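Local coordinates for protein putative ribose 5-phosphate isomerase (Leishmania infantum, PDB 6FXW) that probably interconverts ribose 5-phosphate and ribulose 5-phosphate in the pentose phosphate pathway, as a type B isomerase of the LacAB/RpiB family, at residues A[119-122]-A[123-126]; A[127-130]-A[131-135]. All coordinates share one frame; numbering follows the deposited sequence.

Interaction 1 of 2, residues A[119-122]-A[123-126]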
ATOM      1  N   GLY A 119      -3.965   2.008   7.974  1.00  9.98           N
ATOM      2  CA  GLY A 119      -4.001   1.751   9.395  1.00 10.49           C
ATOM      3  C   GLY A 119      -3.235   2.746  10.228  1.00 10.88           C
ATOM      4  O   GLY A 119      -2.436   3.513   9.717  1.00 11.50           O
ATOM      5  N   MET A 120      -3.526   2.736  11.522  1.00 11.20           N
ATOM      6  CA  MET A 120      -2.972   3.760  12.406  1.00 13.59           C
ATOM      7  C   MET A 120      -1.493   3.753  12.585  1.00 11.20           C
ATOM      8  O   MET A 120      -0.881   4.831  12.679  1.00 11.83           O
ATOM      9  CB  MET A 120      -3.619   3.692  13.794  1.00 15.58           C
ATOM     10  CG  MET A 120      -5.059   4.124  13.765  1.00 18.42           C
ATOM     11  SD  MET A 120      -5.132   5.957  13.588  1.00 25.39           S
ATOM     12  CE  MET A 120      -6.682   6.074  12.904  1.00 34.01           C
ATOM     13  N   GLU A 121      -0.823   2.610  12.495  1.00 11.00           N
ATOM     14  CA  GLU A 121       0.612   2.652  12.584  1.00 11.64           C
ATOM     15  C   GLU A 121       1.260   3.198  11.312  1.00 10.85           C
ATOM     16  O   GLU A 121       2.307   3.824  11.342  1.00 11.18           O
ATOM     17  CB  GLU A 121       1.226   1.269  12.955  1.00 15.64           C
ATOM     18  CG  GLU A 121       1.023   0.963  14.458  1.00 22.57           C
ATOM     19  CD  GLU A 121       1.483   2.054  15.417  1.00 27.45           C
ATOM     20  OE1 GLU A 121       2.554   2.614  15.171  1.00 24.33           O
ATOM     21  OE2 GLU A 121       0.693   2.440  16.341  1.00 40.97           O
ATOM     22  N   VAL A 122       0.615   2.940  10.159  1.00 10.59           N
ATOM     23  CA  VAL A 122       1.066   3.547   8.920  1.00 10.31           C
ATOM     24  C   VAL A 122       0.807   5.069   8.965  1.00 10.26           C
ATOM     25  O   VAL A 122       1.668   5.832   8.567  1.00 11.13           O
ATOM     26  CB  VAL A 122       0.372   2.861   7.708  1.00 10.15           C
ATOM     27  CG1 VAL A 122       0.546   3.642   6.411  1.00 12.59           C
ATOM     28  CG2 VAL A 122       0.912   1.473   7.578  1.00 11.60           C
ATOM     29  N   ILE A 123      -0.352   5.470   9.484  1.00 10.23           N
ATOM     30  CA  ILE A 123      -0.610   6.908   9.654  1.00 10.57           C
ATOM     31  C   ILE A 123       0.435   7.549  10.566  1.00 10.43           C
ATOM     32  O   ILE A 123       0.914   8.644  10.243  1.00  9.83           O
ATOM     33  CB  ILE A 123      -2.010   7.126  10.171  1.00 10.52           C
ATOM     34  CG1 ILE A 123      -3.040   6.800   9.072  1.00 12.52           C
ATOM     35  CG2 ILE A 123      -2.270   8.551  10.713  1.00 10.41           C
ATOM     36  CD1 ILE A 123      -4.477   6.759   9.485  1.00 12.74           C
ATOM     37  N   ARG A 124       0.863   6.882  11.611  1.00 10.40           N
ATOM     38  CA  ARG A 124       1.907   7.437  12.489  1.00 11.33           C
ATOM     39  C   ARG A 124       3.187   7.735  11.694  1.00 11.77           C
ATOM     40  O   ARG A 124       3.765   8.850  11.758  1.00 11.25           O
ATOM     41  CB  ARG A 124       2.180   6.498  13.651  1.00 13.22           C
ATOM     42  CG  ARG A 124       3.150   7.151  14.630  1.00 15.97           C
ATOM     43  CD  ARG A 124       3.654   6.189  15.702  1.00 19.75           C
ATOM     44  NE  ARG A 124       2.648   5.456  16.373  1.00 24.28           N
ATOM     45  CZ  ARG A 124       1.927   5.910  17.421  1.00 29.00           C
ATOM     46  NH1 ARG A 124       2.071   7.155  17.959  1.00 34.35           N
ATOM     47  NH2 ARG A 124       1.032   5.116  17.919  1.00 33.35           N
ATOM     48  N   ASP A 125       3.647   6.741  10.914  1.00 11.57           N
ATOM     49  CA  ASP A 125       4.844   6.923  10.113  1.00 12.24           C
ATOM     50  C   ASP A 125       4.699   7.997   9.093  1.00 12.20           C
ATOM     51  O   ASP A 125       5.599   8.799   8.856  1.00 12.73           O
ATOM     52  CB  ASP A 125       5.215   5.590   9.438  1.00 13.21           C
ATOM     53  CG  ASP A 125       6.368   5.705   8.392  1.00 17.13           C
ATOM     54  OD1 ASP A 125       7.420   6.244   8.715  1.00 20.68           O
ATOM     55  OD2 ASP A 125       6.133   5.032   7.362  1.00 23.40           O
ATOM     56  N   ILE A 126       3.536   8.069   8.447  1.00  9.55           N
ATOM     57  CA  ILE A 126       3.304   9.087   7.433  1.00  9.43           C
ATOM     58  C   ILE A 126       3.442  10.487   8.070  1.00  8.75           C
ATOM     59  O   ILE A 126       4.098  11.391   7.504  1.00  9.98           O
ATOM     60  CB  ILE A 126       1.938   8.926   6.765  1.00 10.23           C
ATOM     61  CG1 ILE A 126       1.806   7.629   5.943  1.00  9.82           C
ATOM     62  CG2 ILE A 126       1.570  10.128   5.915  1.00 10.23           C
ATOM     63  CD1 ILE A 126       0.400   7.267   5.498  1.00 11.12           C
TER
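E121 and R124, three residues apart on the first turns of helix 120-131, form a side-on salt bridge. R124 NE lies 3.1 Å from E121 OE1 and R124 NH2 3.1 Å from E121 OE2, so each carboxylate oxygen receives one N-H. Both are met on their syn sides, and carboxylate and guanidinium planes differ by only 23°. R124 leaves the helix extended, CG anti to the backbone N, then bends at chi3 (-50°); E121 bends at chi2, and the two side chains run alongside each other. Paired bonds of this kind restrict rotation of both groups.

The backbone follows the regular i to i+4 pattern. At the N-cap, G119 O accepts I123 N at 2.9 Å, and the carbonyls of M120, E121 and V122 accept the amides of R124, D125 and I126.

Apolar contacts involve other side chains: V122 CG1 meets I126 CD1 at 3.7 Å, while M120 CE approaches I123 CD1 more loosely.

D125 OD1 bonds H96 ND1 of the same chain, whereas E121 packs on R116 and V122 on T117, both of a second subunit. I123 and I126 pack on strand 110-114, and M120, I123 and R124 touch helix 20-29.

Interaction 2 of 2, residues A[127-130]-A[131-135]; sequences IETF and LTTEP
Near the C-terminal end of helix 120-131, L131 N donates to I127 O at 3.0 Å. By T133 the chain is extended (phi/psi -110°/131°), and this residue carries it away from the helix. The amide of T132 is divided between two carbonyls: T132 N donates to T129 O at 3.2 Å, from well above the carbonyl plane, and only weakly to E128 O.

Two threonine hydroxyls supplement these backbone bonds. T132 OG1 donates to E128 O at 2.7 Å, reaching back four residues; a chi1 of 59° sets the hydroxyl between the backbone N and the carbonyl carbon, turned toward that oxygen. T133 OG1 donates to T129 O, also at 2.7 Å. T129 O therefore accepts both T132 N and T133 OG1, which approach from opposite faces of its carbonyl plane. Side by side with T133, T129 brings CG2 to 3.7 Å from T133 OG1, while its own hydroxyl is bonded to D125 O, one turn earlier.

On the apolar side, I127 and L131 lie alongside each other, with I127 CG2 3.8 Å from L131 CD1. F130 touches L131 more lightly, CD2 to CD2. These three side chains face the interior: I127 and L131 meet V27 of helix 20-29, and F130 and L131 meet T67 of strand 67-72, while F130 also touches S102 and R103 of helix 96-104.

Carbonyls in the last turn of a helix have few regular i+4 amide partners; here T132 OG1 and T133 OG1 supplement T132 N at E128 O and T129 O. Such a helix C-terminus, its carbonyls bonded by threonine hydroxyls, here belongs to a Rossmann-like alpha/beta fold with a five-stranded parallel sheet and leads into the loop before helix 139-155.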
ATOM      1  N   ILE A 127       2.742  10.673   9.194  1.00  9.55           N
ATOM      2  CA  ILE A 127       2.738  11.963   9.867  1.00 10.98           C
ATOM      3  C   ILE A 127       4.123  12.347  10.292  1.00 10.60           C
ATOM      4  O   ILE A 127       4.562  13.485  10.003  1.00 10.69           O
ATOM      5  CB  ILE A 127       1.712  11.938  11.000  1.00 10.93           C
ATOM      6  CG1 ILE A 127       0.289  11.939  10.480  1.00 11.32           C
ATOM      7  CG2 ILE A 127       1.878  13.156  11.906  1.00 12.65           C
ATOM      8  CD1 ILE A 127      -0.838  11.798  11.541  1.00 12.14           C
ATOM      9  N   GLU A 128       4.820  11.432  10.993  1.00 10.93           N
ATOM     10  CA  GLU A 128       6.148  11.768  11.468  1.00 13.53           C
ATOM     11  C   GLU A 128       7.099  12.104  10.326  1.00 12.31           C
ATOM     12  O   GLU A 128       7.818  13.072  10.398  1.00 13.34           O
ATOM     13  CB  GLU A 128       6.700  10.619  12.251  1.00 14.66           C
ATOM     14  CG  GLU A 128       6.044  10.453  13.585  1.00 19.09           C
ATOM     15  CD  GLU A 128       6.517   9.335  14.488  1.00 26.10           C
ATOM     16  OE1 GLU A 128       7.290   8.489  13.995  1.00 35.11           O
ATOM     17  OE2 GLU A 128       6.001   9.278  15.655  1.00 25.91           O
ATOM     18  N   THR A 129       7.034  11.394   9.187  1.00 10.80           N
ATOM     19  CA  THR A 129       7.869  11.646   8.042  1.00 11.20           C
ATOM     20  C   THR A 129       7.517  12.981   7.406  1.00 10.74           C
ATOM     21  O   THR A 129       8.364  13.765   7.079  1.00 11.52           O
ATOM     22  CB  THR A 129       7.704  10.513   7.084  1.00 11.74           C
ATOM     23  OG1 THR A 129       8.069   9.288   7.785  1.00 12.59           O
ATOM     24  CG2 THR A 129       8.583  10.740   5.823  1.00 12.61           C
ATOM     25  N   PHE A 130       6.228  13.222   7.187  1.00 10.55           N
ATOM     26  CA  PHE A 130       5.806  14.494   6.549  1.00 10.46           C
ATOM     27  C   PHE A 130       6.243  15.711   7.298  1.00 11.12           C
ATOM     28  O   PHE A 130       6.692  16.716   6.731  1.00 11.95           O
ATOM     29  CB  PHE A 130       4.280  14.479   6.394  1.00 10.62           C
ATOM     30  CG  PHE A 130       3.723  15.609   5.583  1.00 10.98           C
ATOM     31  CD1 PHE A 130       3.625  15.531   4.210  1.00 11.56           C
ATOM     32  CD2 PHE A 130       3.288  16.761   6.195  1.00 11.67           C
ATOM     33  CE1 PHE A 130       3.064  16.495   3.447  1.00 11.72           C
ATOM     34  CE2 PHE A 130       2.756  17.776   5.423  1.00 11.65           C
ATOM     35  CZ  PHE A 130       2.679  17.679   4.050  1.00 11.71           C
ATOM     36  N   LEU A 131       6.080  15.609   8.629  1.00 10.39           N
ATOM     37  CA  LEU A 131       6.476  16.766   9.464  1.00 11.97           C
ATOM     38  C   LEU A 131       7.963  16.995   9.645  1.00 13.02           C
ATOM     39  O   LEU A 131       8.357  18.109  10.092  1.00 15.39           O
ATOM     40  CB  LEU A 131       5.860  16.642  10.850  1.00 12.48           C
ATOM     41  CG  LEU A 131       4.327  16.704  10.929  1.00 14.20           C
ATOM     42  CD1 LEU A 131       3.754  16.455  12.368  1.00 15.00           C
ATOM     43  CD2 LEU A 131       3.762  17.989  10.291  1.00 14.75           C
ATOM     44  N   THR A 132       8.778  16.009   9.362  1.00 11.84           N
ATOM     45  CA  THR A 132      10.217  16.150   9.543  1.00 14.60           C
ATOM     46  C   THR A 132      11.037  16.142   8.294  1.00 16.37           C
ATOM     47  O   THR A 132      12.255  15.963   8.369  1.00 20.02           O
ATOM     48  CB  THR A 132      10.720  15.068  10.478  1.00 14.65           C
ATOM     49  OG1 THR A 132      10.438  13.738   9.979  1.00 15.55           O
ATOM     50  CG2 THR A 132      10.007  15.078  11.848  1.00 14.33           C
ATOM     51  N   THR A 133      10.438  16.220   7.129  1.00 13.81           N
ATOM     52  CA  THR A 133      11.152  16.171   5.874  1.00 13.28           C
ATOM     53  C   THR A 133      11.095  17.566   5.240  1.00 14.07           C
ATOM     54  O   THR A 133      10.085  18.201   5.127  1.00 14.51           O
ATOM     55  CB  THR A 133      10.604  15.076   4.911  1.00 12.50           C
ATOM     56  OG1 THR A 133      10.616  13.817   5.552  1.00 13.66           O
ATOM     57  CG2 THR A 133      11.421  15.005   3.635  1.00 14.47           C
ATOM     58  N   GLU A 134      12.273  18.034   4.811  1.00 17.53           N
ATOM     59  CA  GLU A 134      12.391  19.320   4.115  1.00 19.79           C
ATOM     60  C   GLU A 134      12.491  19.189   2.630  1.00 16.65           C
ATOM     61  O   GLU A 134      12.922  18.113   2.132  1.00 16.56           O
ATOM     62  CB  GLU A 134      13.609  20.072   4.659  1.00 23.27           C
ATOM     63  CG  GLU A 134      13.305  20.679   6.048  1.00 31.99           C
ATOM     64  CD  GLU A 134      12.173  21.719   6.034  1.00 42.25           C
ATOM     65  OE1 GLU A 134      10.930  21.400   6.271  1.00 38.18           O
ATOM     66  OE2 GLU A 134      12.520  22.899   5.773  1.00 55.14           O
ATOM     67  N   PRO A 135      12.118  20.241   1.885  1.00 16.04           N
ATOM     68  CA  PRO A 135      12.237  20.218   0.444  1.00 17.74           C
ATOM     69  C   PRO A 135      13.695  20.186  -0.008  1.00 24.69           C
ATOM     70  O   PRO A 135      14.556  20.790   0.647  1.00 21.34           O
ATOM     71  CB  PRO A 135      11.514  21.460   0.002  1.00 20.16           C
ATOM     72  CG  PRO A 135      11.462  22.353   1.200  1.00 20.97           C
ATOM     73  CD  PRO A 135      11.588  21.524   2.388  1.00 20.91           C
TER

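Interactions 1 and 2 follow the two ends of one helix, 120-131, with centres about 13 Å apart. Charged side chains pair near its start, whereas hydroxyls serve its end. The backbone carbonyl of D125, in interaction 1, and the hydroxyl of T129, in interaction 2, join the two parts within the helix. Their surroundings differ: residues 119-126 meet two other subunits of the tetramer, whereas no other chain of the assembly touches 127-135. Both lie against helix 20-29 and the parallel sheet, interaction 1 at strand 110-114 and interaction 2 at strand 67-72. H96 of the same chain reaches both, through D125 and by packing against T129.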